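Local coordinates for iron uptake protein A2 (PDB 2VOZ), which binds ferric iron, mainly in the periplasm, probably as a substrate-binding subunit of an ABC transporter that imports Fe(3+), at residues Lys107-Glu110 with Leu116-Pro119; Tyr124-Arg129 with Ala280-Leu285; Thr147-Ala152 with Ala179-Pro184; Leu247-Thr252 with Arg257-Asn262. All coordinates share one frame; numbering follows the deposited sequence.

Overall arrangement
Along the chain, contact 1 closes first, then contact 2 opens at strand 124-136, and contacts 3 and 4 follow within its long excursion to helix 275-285. Contacts 1 and 2 are neighbours, their centres about 9 Å apart, with Leu108 packing on Leu282 and Leu116 bonded to Gly125. Contacts 3 and 4 form a second pair, about 13 Å between centres, joined through Tyr148 and Asn251. Centres of contacts 2 and 3 lie about 30 Å apart, on opposite sides of the chain's centre. Strands 124-136 and 261-268 pair in one mixed sheet and carry contacts 2 and 4, consistent with the two-lobed architecture of solute-binding proteins, whose lobes enclose the ligand.

Contact 1. Residues Lys107-Glu110 with Leu116-Pro119; sequences KLNE and LRHP
Near the C-terminal end of the short helix 106-111 in this solute-binding protein fold, Leu108 and Asn109 meet Arg117, whose side chain reaches to the helix from the loop leading into strand 124-136. The backbones themselves stay apart, with 8.8 Å between Asn109 CA and Arg117 CA, and the gap is bridged mainly by the arginine, met by the Asn109 amide. Arg117 CG lies between the backbone N and the carbonyl carbon (chi1 48°); from there the chain runs extended to NE and delivers the guanidinium to the helix.

The nearest polar approach is Arg117 NH2 to Asn109 O, 2.9 Å, but an angle of only 117° at the hydrogen makes it a weak bond. The stronger partner of the group is Ile112 O, just beyond the helix, which accepts from NE. Leu108 O lies obliquely to the guanidinium, 3.8 Å from Arg117 NE. Carbonyl oxygens gathered at a helix end probably give the positive group a favourable electrostatic setting. Nearer the backbone, Arg117 CB rests 3.7 Å from Tyr124 CD2, which ties the loop to the start of the strand.

Asn109 adds its amide, crossing the arginine chain at about a right angle. With the two planes 38° apart, Asn109 ND2 sits over the rim of one guanidinium face, 3.6 Å from Arg117 NH1.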
loop_
_atom_site.group_PDB
_atom_site.type_symbol
_atom_site.label_atom_id
_atom_site.label_comp_id
_atom_site.label_asym_id
_atom_site.label_seq_id
_atom_site.Cartn_x
_atom_site.Cartn_y
_atom_site.Cartn_z
ATOM N N LYS B 107 -20.800 -7.204 -29.229
ATOM C CA LYS B 107 -21.076 -7.054 -27.796
ATOM C C LYS B 107 -20.925 -5.622 -27.316
ATOM O O LYS B 107 -21.769 -5.125 -26.588
ATOM C CB LYS B 107 -20.215 -7.980 -26.932
ATOM C CG LYS B 107 -20.622 -9.435 -26.967
ATOM N N LEU B 108 -19.848 -4.947 -27.717
ATOM C CA LEU B 108 -19.680 -3.559 -27.312
ATOM C C LEU B 108 -20.763 -2.693 -27.875
ATOM O O LEU B 108 -21.327 -1.854 -27.176
ATOM C CB LEU B 108 -18.319 -3.017 -27.757
ATOM C CG LEU B 108 -17.082 -3.649 -27.126
ATOM C CD1 LEU B 108 -15.822 -3.018 -27.725
ATOM C CD2 LEU B 108 -17.080 -3.533 -25.574
ATOM N N ASN B 109 -21.078 -2.882 -29.157
ATOM C CA ASN B 109 -22.131 -2.058 -29.744
ATOM C C ASN B 109 -23.494 -2.271 -29.088
ATOM O O ASN B 109 -24.248 -1.314 -28.880
ATOM C CB ASN B 109 -22.248 -2.303 -31.242
ATOM C CG ASN B 109 -21.063 -1.773 -32.015
ATOM O OD1 ASN B 109 -20.850 -2.167 -33.171
ATOM N ND2 ASN B 109 -20.273 -0.907 -31.397
ATOM N N GLU B 110 -23.808 -3.524 -28.780
ATOM C CA GLU B 110 -25.115 -3.830 -28.200
ATOM C C GLU B 110 -25.222 -3.332 -26.766
ATOM O O GLU B 110 -26.311 -2.877 -26.330
ATOM C CB GLU B 110 -25.385 -5.327 -28.258
ATOM C CG GLU B 110 -25.605 -5.852 -29.663
ATOM C CD GLU B 110 -27.003 -5.594 -30.212
ATOM O OE1 GLU B 110 -27.143 -5.661 -31.454
ATOM O OE2 GLU B 110 -27.945 -5.347 -29.414
ATOM N N LEU B 116 -22.025 6.992 -25.312
ATOM C CA LEU B 116 -20.880 6.848 -24.410
ATOM C C LEU B 116 -19.711 6.143 -25.092
ATOM O O LEU B 116 -18.792 5.654 -24.435
ATOM C CB LEU B 116 -21.315 6.080 -23.167
ATOM C CG LEU B 116 -22.462 6.769 -22.405
ATOM C CD1 LEU B 116 -22.794 5.923 -21.230
ATOM C CD2 LEU B 116 -22.114 8.199 -21.979
ATOM N N ARG B 117 -19.742 6.115 -26.424
ATOM C CA ARG B 117 -18.633 5.552 -27.196
ATOM C C ARG B 117 -18.401 6.334 -28.455
ATOM O O ARG B 117 -19.277 7.069 -28.910
ATOM C CB ARG B 117 -18.857 4.074 -27.541
ATOM C CG ARG B 117 -20.245 3.732 -28.112
ATOM C CD ARG B 117 -20.343 2.219 -28.308
ATOM N NE ARG B 117 -21.727 1.732 -28.506
ATOM C CZ ARG B 117 -22.375 1.786 -29.662
ATOM N NH1 ARG B 117 -21.787 2.321 -30.725
ATOM N NH2 ARG B 117 -23.614 1.331 -29.762
ATOM N N HIS B 118 -17.199 6.205 -29.008
ATOM C CA HIS B 118 -16.847 6.988 -30.176
ATOM C C HIS B 118 -17.630 6.506 -31.403
ATOM O O HIS B 118 -17.752 5.302 -31.618
ATOM C CB HIS B 118 -15.334 6.892 -30.391
ATOM C CG HIS B 118 -14.840 7.806 -31.451
ATOM N ND1 HIS B 118 -14.268 9.034 -31.184
ATOM C CD2 HIS B 118 -14.909 7.701 -32.796
ATOM C CE1 HIS B 118 -13.973 9.630 -32.327
ATOM N NE2 HIS B 118 -14.354 8.844 -33.317
ATOM N N PRO B 119 -18.152 7.451 -32.209
ATOM C CA PRO B 119 -18.965 7.083 -33.357
ATOM C C PRO B 119 -18.244 6.185 -34.367
ATOM O O PRO B 119 -18.914 5.493 -35.139
ATOM C CB PRO B 119 -19.291 8.452 -33.995
ATOM C CG PRO B 119 -19.220 9.418 -32.874
ATOM C CD PRO B 119 -18.036 8.919 -32.084
#

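Contact 2. Residues Tyr124-Arg129 with Ala280-Leu285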
loop_
_atom_site.group_PDB
_atom_site.type_symbol
_atom_site.label_atom_id
_atom_site.label_comp_id
_atom_site.label_asym_id
_atom_site.label_seq_id
_atom_site.Cartn_x
_atom_site.Cartn_y
_atom_site.Cartn_z
ATOM N N TYR B 124 -14.254 3.509 -26.157
ATOM C CA TYR B 124 -15.519 3.116 -25.533
ATOM C C TYR B 124 -15.515 3.553 -24.085
ATOM O O TYR B 124 -14.520 3.354 -23.393
ATOM C CB TYR B 124 -15.666 1.574 -25.581
ATOM C CG TYR B 124 -15.692 1.117 -27.004
ATOM C CD1 TYR B 124 -14.520 0.933 -27.708
ATOM C CD2 TYR B 124 -16.910 0.937 -27.665
ATOM C CE1 TYR B 124 -14.545 0.538 -29.095
ATOM C CE2 TYR B 124 -16.958 0.567 -29.033
ATOM C CZ TYR B 124 -15.778 0.372 -29.727
ATOM O OH TYR B 124 -15.812 0.017 -31.051
ATOM N N GLY B 125 -16.597 4.176 -23.633
ATOM C CA GLY B 125 -16.708 4.487 -22.184
ATOM C C GLY B 125 -17.044 3.235 -21.394
ATOM O O GLY B 125 -17.857 2.406 -21.835
ATOM N N PHE B 126 -16.348 3.063 -20.263
ATOM C CA PHE B 126 -16.636 1.961 -19.361
ATOM C C PHE B 126 -17.174 2.369 -17.995
ATOM O O PHE B 126 -17.784 1.536 -17.323
ATOM C CB PHE B 126 -15.432 1.038 -19.239
ATOM C CG PHE B 126 -15.163 0.309 -20.497
ATOM C CD1 PHE B 126 -15.978 -0.792 -20.861
ATOM C CD2 PHE B 126 -14.188 0.752 -21.366
ATOM C CE1 PHE B 126 -15.757 -1.471 -22.056
ATOM C CE2 PHE B 126 -13.987 0.107 -22.586
ATOM C CZ PHE B 126 -14.763 -1.010 -22.919
ATOM N N THR B 127 -16.925 3.610 -17.573
ATOM C CA THR B 127 -17.632 4.165 -16.404
ATOM C C THR B 127 -18.046 5.564 -16.775
ATOM O O THR B 127 -17.529 6.128 -17.746
ATOM C CB THR B 127 -16.713 4.235 -15.148
ATOM O OG1 THR B 127 -15.693 5.198 -15.393
ATOM C CG2 THR B 127 -16.118 2.865 -14.861
ATOM N N GLN B 128 -18.947 6.149 -15.999
ATOM C CA GLN B 128 -19.312 7.526 -16.214
ATOM C C GLN B 128 -19.404 8.279 -14.891
ATOM O O GLN B 128 -19.574 7.680 -13.825
ATOM C CB GLN B 128 -20.590 7.641 -17.049
ATOM C CG GLN B 128 -21.781 7.098 -16.417
ATOM C CD GLN B 128 -23.020 7.093 -17.339
ATOM O OE1 GLN B 128 -23.324 8.070 -18.026
ATOM N NE2 GLN B 128 -23.734 5.985 -17.335
ATOM N N ARG B 129 -19.141 9.581 -14.961
ATOM C CA ARG B 129 -19.227 10.470 -13.810
ATOM C C ARG B 129 -20.068 11.649 -14.277
ATOM O O ARG B 129 -20.224 11.865 -15.488
ATOM C CB ARG B 129 -17.824 10.983 -13.367
ATOM C CG ARG B 129 -16.996 11.714 -14.465
ATOM C CD ARG B 129 -16.080 10.793 -15.331
ATOM N NE ARG B 129 -15.156 10.034 -14.492
ATOM C CZ ARG B 129 -14.035 10.553 -13.950
ATOM N NH1 ARG B 129 -13.691 11.811 -14.206
ATOM N NH2 ARG B 129 -13.286 9.825 -13.137
ATOM N N ALA B 280 -11.296 -8.713 -26.696
ATOM C CA ALA B 280 -11.918 -9.571 -25.681
ATOM C C ALA B 280 -11.920 -8.884 -24.301
ATOM O O ALA B 280 -12.878 -9.001 -23.531
ATOM C CB ALA B 280 -11.191 -10.921 -25.612
ATOM N N PHE B 281 -10.842 -8.170 -24.026
ATOM C CA PHE B 281 -10.716 -7.449 -22.786
ATOM C C PHE B 281 -11.766 -6.338 -22.735
ATOM O O PHE B 281 -12.447 -6.205 -21.719
ATOM C CB PHE B 281 -9.321 -6.864 -22.605
ATOM C CG PHE B 281 -9.181 -6.107 -21.328
ATOM C CD1 PHE B 281 -9.084 -6.795 -20.115
ATOM C CD2 PHE B 281 -9.179 -4.721 -21.327
ATOM C CE1 PHE B 281 -8.943 -6.120 -18.923
ATOM C CE2 PHE B 281 -9.045 -4.027 -20.098
ATOM C CZ PHE B 281 -8.950 -4.732 -18.922
ATOM N N LEU B 282 -11.914 -5.548 -23.803
ATOM C CA LEU B 282 -12.960 -4.491 -23.825
ATOM C C LEU B 282 -14.331 -5.092 -23.611
ATOM O O LEU B 282 -15.131 -4.575 -22.830
ATOM C CB LEU B 282 -12.952 -3.677 -25.135
ATOM C CG LEU B 282 -11.684 -2.852 -25.414
ATOM C CD1 LEU B 282 -11.916 -2.183 -26.745
ATOM C CD2 LEU B 282 -11.419 -1.843 -24.274
ATOM N N GLU B 283 -14.592 -6.227 -24.247
ATOM C CA GLU B 283 -15.880 -6.930 -24.034
ATOM C C GLU B 283 -16.080 -7.339 -22.584
ATOM O O GLU B 283 -17.198 -7.220 -22.022
ATOM C CB GLU B 283 -16.024 -8.149 -24.973
ATOM C CG GLU B 283 -16.110 -7.665 -26.427
ATOM C CD GLU B 283 -16.053 -8.767 -27.491
ATOM O OE1 GLU B 283 -15.733 -9.944 -27.172
ATOM O OE2 GLU B 283 -16.324 -8.411 -28.666
ATOM N N TYR B 284 -15.010 -7.847 -21.982
ATOM C CA TYR B 284 -15.048 -8.223 -20.587
ATOM C C TYR B 284 -15.348 -7.018 -19.683
ATOM O O TYR B 284 -16.185 -7.117 -18.797
ATOM C CB TYR B 284 -13.735 -8.903 -20.193
ATOM C CG TYR B 284 -13.581 -9.072 -18.699
ATOM C CD1 TYR B 284 -14.332 -10.034 -17.997
ATOM C CD2 TYR B 284 -12.653 -8.276 -17.996
ATOM C CE1 TYR B 284 -14.189 -10.178 -16.625
ATOM C CE2 TYR B 284 -12.499 -8.422 -16.602
ATOM C CZ TYR B 284 -13.255 -9.388 -15.945
ATOM O OH TYR B 284 -13.071 -9.506 -14.563
ATOM N N LEU B 285 -14.674 -5.887 -19.903
ATOM C CA LEU B 285 -14.924 -4.709 -19.093
ATOM C C LEU B 285 -16.375 -4.233 -19.203
ATOM O O LEU B 285 -16.855 -3.525 -18.315
ATOM C CB LEU B 285 -14.007 -3.581 -19.562
ATOM C CG LEU B 285 -12.562 -3.532 -19.093
ATOM C CD1 LEU B 285 -12.036 -2.147 -19.428
ATOM C CD2 LEU B 285 -12.436 -3.779 -17.591
#
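Strand 124-129 and helix 280-285 run in nearly the same direction, their axes 30° apart and 9.8 Å distant at closest approach, with Phe126 and Leu285 bringing the backbones nearest at 6.9 Å between CA atoms. Phe126 and Thr127 both face Ser264 on strand 261-268, which defines a classic beta bulge at the point where the phenyl ring leaves the strand for the helix.

That ring supplies the largest share of the surface. Leu285 covers one of its faces: Leu285 CB lies 4.0 Å from the Phe126 ring centroid, 27° off the normal, a CH-pi contact, and Leu285 CD1 sits over the ring centre on the same face. Leu282 meets the far end of the ring, with its CD2 3.6 Å from Phe126 CE2. The Leu282 carbonyl oxygen also approaches obliquely, 3.3 Å from Phe126 CE1. Holding CG beside the backbone N (chi1 -64°), Leu282 places CD2 against Phe126 and CD1 toward Tyr124, 4.2 Å from Tyr124 CD1. The tyrosine and leucine side chains cross at about a right angle, and the tyrosine contact is much the smaller.

All four touching residues are buried, and the side-chain atoms that meet are apolar. Gln291 NE2 bonds to both Phe126 O and Leu285 O, bridging strand and helix at one end. Leu285 lies about 11 Å, side chain to side chain, from the iron-binding His43 and Tyr44. Phe84 of strand 82-86, Ala266 of strand 261-268 and Phe294 of helix 288-297 also pack on Phe126, so helix 275-285 closes over the sheet beside helix 288-297.

Contact 3. Residues Thr147-Ala152 with Ala179-Pro184; sequences TYEALA and AIHGEP
Bent at chi2 (85°), the Glu149 side chain turns its carboxylate toward helix 168-181, and His181, with CG beside its backbone N, extends its ring to meet it. His181 NE2 donates to Glu149 OE2 at 2.7 Å, and the N-H...O angle of 175° makes the bond almost straight. The oxygen lies essentially in the ring plane and accepts the N-H with its anti lone pair, while the carboxylate plane stands perpendicular to the imidazole. This His-carboxylate pair is the whole contact at the protein surface.

The carboxylate is held from outside. Arg177 forms a salt bridge with the same OE2, and Asn251 ND2 bonds to OE1, which fixes the carboxylate and probably keeps it ionised. Within the histidine's own segment, Ile180 CG2 sits 3.6 Å above the centre of one His181 ring face. On the other segment, Thr147 OG1 accepts from Ala150 N at 2.9 Å, an ST motif at the start of the 3-10 turn 149-152.

Gly182, with positive phi, ends helix 168-181 and stands at the N-cap of helix 183-195. The contact thus joins the loop between strands 124-136 and 160-161 to the break between these two helices.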
loop_
_atom_site.group_PDB
_atom_site.type_symbol
_atom_site.label_atom_id
_atom_site.label_comp_id
_atom_site.label_asym_id
_atom_site.label_seq_id
_atom_site.Cartn_x
_atom_site.Cartn_y
_atom_site.Cartn_z
ATOM N N THR B 147 -29.497 25.056 -13.895
ATOM C CA THR B 147 -28.624 24.636 -14.997
ATOM C C THR B 147 -27.212 25.247 -14.847
ATOM O O THR B 147 -27.037 26.230 -14.130
ATOM C CB THR B 147 -29.169 25.128 -16.362
ATOM O OG1 THR B 147 -29.184 26.579 -16.383
ATOM C CG2 THR B 147 -30.597 24.556 -16.618
ATOM N N TYR B 148 -26.224 24.688 -15.540
ATOM C CA TYR B 148 -24.910 25.363 -15.617
ATOM C C TYR B 148 -25.107 26.750 -16.159
ATOM O O TYR B 148 -24.456 27.684 -15.703
ATOM C CB TYR B 148 -23.918 24.642 -16.548
ATOM C CG TYR B 148 -23.830 23.172 -16.263
ATOM C CD1 TYR B 148 -23.094 22.694 -15.185
ATOM C CD2 TYR B 148 -24.503 22.260 -17.071
ATOM C CE1 TYR B 148 -23.049 21.291 -14.910
ATOM C CE2 TYR B 148 -24.473 20.869 -16.817
ATOM C CZ TYR B 148 -23.754 20.402 -15.744
ATOM O OH TYR B 148 -23.748 19.042 -15.509
ATOM N N GLU B 149 -25.986 26.843 -17.153
ATOM C CA GLU B 149 -26.188 28.082 -17.918
ATOM C C GLU B 149 -26.649 29.218 -16.982
ATOM O O GLU B 149 -26.211 30.368 -17.111
ATOM C CB GLU B 149 -27.191 27.815 -19.042
ATOM C CG GLU B 149 -26.600 26.959 -20.229
ATOM C CD GLU B 149 -26.660 25.439 -20.016
ATOM O OE1 GLU B 149 -26.848 24.973 -18.872
ATOM O OE2 GLU B 149 -26.473 24.683 -20.991
ATOM N N ALA B 150 -27.470 28.881 -15.990
ATOM C CA ALA B 150 -28.042 29.912 -15.094
ATOM C C ALA B 150 -27.043 30.438 -14.093
ATOM O O ALA B 150 -27.280 31.451 -13.453
ATOM C CB ALA B 150 -29.262 29.340 -14.334
ATOM N N LEU B 151 -25.931 29.738 -13.920
ATOM C CA LEU B 151 -24.895 30.237 -13.015
ATOM C C LEU B 151 -24.186 31.504 -13.527
ATOM O O LEU B 151 -23.381 32.104 -12.800
ATOM C CB LEU B 151 -23.869 29.155 -12.698
ATOM C CG LEU B 151 -24.407 27.944 -11.926
ATOM C CD1 LEU B 151 -23.279 26.953 -11.684
ATOM C CD2 LEU B 151 -25.092 28.272 -10.588
ATOM N N ALA B 152 -24.514 31.884 -14.755
ATOM C CA ALA B 152 -24.034 33.134 -15.358
ATOM C C ALA B 152 -24.922 34.325 -14.963
ATOM O O ALA B 152 -24.556 35.485 -15.241
ATOM C CB ALA B 152 -23.957 32.993 -16.897
ATOM N N ALA B 179 -20.760 22.530 -28.125
ATOM C CA ALA B 179 -21.445 21.555 -28.976
ATOM C C ALA B 179 -22.955 21.852 -29.028
ATOM O O ALA B 179 -23.593 21.784 -30.089
ATOM C CB ALA B 179 -21.168 20.129 -28.456
ATOM N N ILE B 180 -23.517 22.231 -27.884
ATOM C CA ILE B 180 -24.949 22.408 -27.702
ATOM C C ILE B 180 -25.401 23.793 -28.170
ATOM O O ILE B 180 -26.368 23.885 -28.905
ATOM C CB ILE B 180 -25.381 22.216 -26.205
ATOM C CG1 ILE B 180 -25.179 20.757 -25.733
ATOM C CG2 ILE B 180 -26.865 22.648 -25.982
ATOM C CD1 ILE B 180 -25.170 20.665 -24.194
ATOM N N HIS B 181 -24.680 24.841 -27.775
ATOM C CA HIS B 181 -25.142 26.235 -27.919
ATOM C C HIS B 181 -24.440 27.033 -29.000
ATOM O O HIS B 181 -24.910 28.137 -29.351
ATOM C CB HIS B 181 -24.954 27.008 -26.590
ATOM C CG HIS B 181 -25.723 26.436 -25.434
ATOM N ND1 HIS B 181 -27.101 26.339 -25.424
ATOM C CD2 HIS B 181 -25.301 25.967 -24.232
ATOM C CE1 HIS B 181 -27.492 25.814 -24.274
ATOM N NE2 HIS B 181 -26.420 25.591 -23.529
ATOM N N GLY B 182 -23.315 26.523 -29.499
ATOM C CA GLY B 182 -22.424 27.312 -30.338
ATOM C C GLY B 182 -21.469 28.214 -29.573
ATOM O O GLY B 182 -21.641 28.469 -28.377
ATOM N N GLU B 183 -20.464 28.728 -30.273
ATOM C CA GLU B 183 -19.419 29.508 -29.610
ATOM C C GLU B 183 -19.889 30.865 -29.041
ATOM O O GLU B 183 -19.584 31.180 -27.885
ATOM C CB GLU B 183 -18.174 29.608 -30.519
ATOM C CG GLU B 183 -17.076 30.467 -29.938
ATOM C CD GLU B 183 -15.713 30.237 -30.564
ATOM O OE1 GLU B 183 -15.397 29.092 -30.916
ATOM O OE2 GLU B 183 -14.943 31.225 -30.638
ATOM N N PRO B 184 -20.592 31.706 -29.846
ATOM C CA PRO B 184 -21.050 33.019 -29.306
ATOM C C PRO B 184 -21.851 32.905 -27.991
ATOM O O PRO B 184 -21.574 33.637 -27.014
ATOM C CB PRO B 184 -21.932 33.562 -30.443
ATOM C CG PRO B 184 -21.205 33.030 -31.715
ATOM C CD PRO B 184 -20.925 31.565 -31.284
#

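Contact 4. Residues Leu247-Thr252 with Arg257-Asn262. With SO4 (sulfate ion), chain E.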
loop_
_atom_site.group_PDB
_atom_site.type_symbol
_atom_site.label_atom_id
_atom_site.label_comp_id
_atom_site.label_asym_id
_atom_site.label_seq_id
_atom_site.Cartn_x
_atom_site.Cartn_y
_atom_site.Cartn_z
ATOM N N LEU B 247 -25.246 18.002 -2.778
ATOM C CA LEU B 247 -25.024 17.746 -4.204
ATOM C C LEU B 247 -26.342 18.058 -4.933
ATOM O O LEU B 247 -27.409 17.625 -4.509
ATOM C CB LEU B 247 -24.640 16.269 -4.393
ATOM C CG LEU B 247 -24.349 15.752 -5.809
ATOM C CD1 LEU B 247 -23.455 14.532 -5.667
ATOM C CD2 LEU B 247 -25.612 15.354 -6.552
ATOM N N PHE B 248 -26.258 18.789 -6.038
ATOM C CA PHE B 248 -27.418 19.092 -6.866
ATOM C C PHE B 248 -27.116 18.680 -8.306
ATOM O O PHE B 248 -26.106 19.147 -8.864
ATOM C CB PHE B 248 -27.692 20.610 -6.812
ATOM C CG PHE B 248 -28.818 21.058 -7.707
ATOM C CD1 PHE B 248 -30.161 20.976 -7.253
ATOM C CD2 PHE B 248 -28.557 21.567 -8.977
ATOM C CE1 PHE B 248 -31.220 21.396 -8.092
ATOM C CE2 PHE B 248 -29.609 21.977 -9.834
ATOM C CZ PHE B 248 -30.935 21.897 -9.384
ATOM N N PHE B 249 -27.979 17.847 -8.895
ATOM C CA PHE B 249 -27.870 17.508 -10.304
ATOM C C PHE B 249 -28.479 18.614 -11.161
ATOM O O PHE B 249 -29.697 18.831 -11.106
ATOM C CB PHE B 249 -28.562 16.183 -10.655
ATOM C CG PHE B 249 -27.868 14.954 -10.129
ATOM C CD1 PHE B 249 -26.732 14.437 -10.758
ATOM C CD2 PHE B 249 -28.378 14.282 -9.014
ATOM C CE1 PHE B 249 -26.096 13.289 -10.270
ATOM C CE2 PHE B 249 -27.747 13.139 -8.531
ATOM C CZ PHE B 249 -26.594 12.650 -9.150
ATOM N N PRO B 250 -27.646 19.306 -11.948
ATOM C CA PRO B 250 -28.174 20.325 -12.836
ATOM C C PRO B 250 -28.748 19.796 -14.154
ATOM O O PRO B 250 -28.452 18.676 -14.585
ATOM C CB PRO B 250 -26.938 21.163 -13.148
ATOM C CG PRO B 250 -25.861 20.107 -13.211
ATOM C CD PRO B 250 -26.173 19.236 -12.036
ATOM N N ASN B 251 -29.519 20.669 -14.787
ATOM C CA ASN B 251 -30.002 20.492 -16.157
ATOM C C ASN B 251 -30.924 19.282 -16.319
ATOM O O ASN B 251 -30.939 18.664 -17.379
ATOM C CB ASN B 251 -28.817 20.378 -17.140
ATOM C CG ASN B 251 -28.103 21.688 -17.315
ATOM O OD1 ASN B 251 -27.544 22.186 -16.374
ATOM N ND2 ASN B 251 -28.139 22.255 -18.524
ATOM N N THR B 252 -31.658 18.934 -15.267
ATOM C CA THR B 252 -32.591 17.802 -15.353
ATOM C C THR B 252 -34.043 18.271 -15.448
ATOM O O THR B 252 -34.959 17.432 -15.528
ATOM C CB THR B 252 -32.451 16.840 -14.154
ATOM O OG1 THR B 252 -33.026 17.450 -12.998
ATOM C CG2 THR B 252 -30.984 16.520 -13.881
ATOM N N ARG B 257 -31.572 19.288 -21.134
ATOM C CA ARG B 257 -31.028 18.104 -21.810
ATOM C C ARG B 257 -30.655 16.963 -20.879
ATOM O O ARG B 257 -30.702 15.807 -21.275
ATOM C CB ARG B 257 -29.771 18.495 -22.589
ATOM C CG ARG B 257 -30.015 19.505 -23.736
ATOM C CD ARG B 257 -28.668 19.911 -24.326
ATOM N NE ARG B 257 -27.933 18.739 -24.804
ATOM C CZ ARG B 257 -28.035 18.219 -26.027
ATOM N NH1 ARG B 257 -27.337 17.127 -26.341
ATOM N NH2 ARG B 257 -28.856 18.768 -26.927
ATOM N N GLY B 258 -30.199 17.302 -19.679
ATOM C CA GLY B 258 -29.667 16.285 -18.755
ATOM C C GLY B 258 -28.363 16.812 -18.185
ATOM O O GLY B 258 -27.763 17.747 -18.716
ATOM N N THR B 259 -27.904 16.170 -17.115
ATOM C CA THR B 259 -26.680 16.588 -16.463
ATOM C C THR B 259 -25.493 16.263 -17.400
ATOM O O THR B 259 -25.488 15.264 -18.092
ATOM C CB THR B 259 -26.535 15.746 -15.173
ATOM O OG1 THR B 259 -27.672 15.996 -14.316
ATOM C CG2 THR B 259 -25.209 16.078 -14.453
ATOM N N HIS B 260 -24.439 17.054 -17.321
ATOM C CA HIS B 260 -23.267 16.773 -18.141
ATOM C C HIS B 260 -22.627 15.488 -17.605
ATOM O O HIS B 260 -22.352 15.390 -16.426
ATOM C CB HIS B 260 -22.285 17.931 -18.021
ATOM C CG HIS B 260 -20.945 17.648 -18.623
ATOM N ND1 HIS B 260 -20.718 17.721 -19.977
ATOM C CD2 HIS B 260 -19.759 17.323 -18.056
ATOM C CE1 HIS B 260 -19.446 17.440 -20.218
ATOM N NE2 HIS B 260 -18.842 17.196 -19.067
ATOM N N VAL B 261 -22.434 14.511 -18.475
ATOM C CA VAL B 261 -21.704 13.304 -18.064
ATOM C C VAL B 261 -20.396 13.199 -18.861
ATOM O O VAL B 261 -20.234 13.825 -19.941
ATOM C CB VAL B 261 -22.545 12.033 -18.189
ATOM C CG1 VAL B 261 -23.718 12.069 -17.182
ATOM C CG2 VAL B 261 -23.015 11.845 -19.650
ATOM N N ASN B 262 -19.440 12.475 -18.300
ATOM C CA ASN B 262 -18.195 12.216 -18.978
ATOM C C ASN B 262 -17.812 10.784 -18.612
ATOM O O ASN B 262 -18.430 10.195 -17.731
ATOM C CB ASN B 262 -17.136 13.221 -18.503
ATOM C CG ASN B 262 -16.054 13.436 -19.521
ATOM O OD1 ASN B 262 -15.722 12.529 -20.302
ATOM N ND2 ASN B 262 -15.467 14.640 -19.509
HETATM S S SO4 E . -27.324 15.404 -0.334
HETATM O O1 SO4 E . -26.253 15.935 -1.182
HETATM O O2 SO4 E . -27.588 16.275 0.843
HETATM O O3 SO4 E . -28.575 15.277 -1.107
HETATM O O4 SO4 E . -26.951 14.067 0.155
HETATM O O HOH W 1 -29.973 21.483 -20.630
#
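Pro250 O is approached twice by Thr259. The hydroxyl Thr259 OG1 donates to Pro250 O at 2.8 Å, in the carbonyl plane with a C=O...donor angle of 154°, and Thr259 CA adds a CA-H...O contact of 3.3 Å to Pro250 O. Thr259 OG1, beside its own backbone N (chi1 -60°), also lies 3.4 Å from Thr252 CG2; the two threonines run side by side in the same direction.

One residue on from Pro250 and one back from Thr259, Gly258 N reaches Asn251 O at 2.8 Å, a weak bond because it is strongly bent. Asn251 has left-handed backbone angles, and its CB comes 3.2 Å from Gly258 O. Its amide looks elsewhere: OD1 takes Tyr148 N, and ND2 also donates to a water that accepts from Arg257 N at 2.8 Å. Arg257 itself leads away to a salt bridge with Asp322.

At the far end, Leu247 N gives a nearly straight bond (176°) to a sulfate ion, probably from the crystallisation liquor, which Ser246 OG also holds.

These bonds shape the loop between strands 245-248 and 261-268, each pairing antiparallel with the long strand 124-136 in the mixed sheet of a solute-binding protein, with Phe249 about 10 Å from iron-binding Tyr225, side chain to side chain.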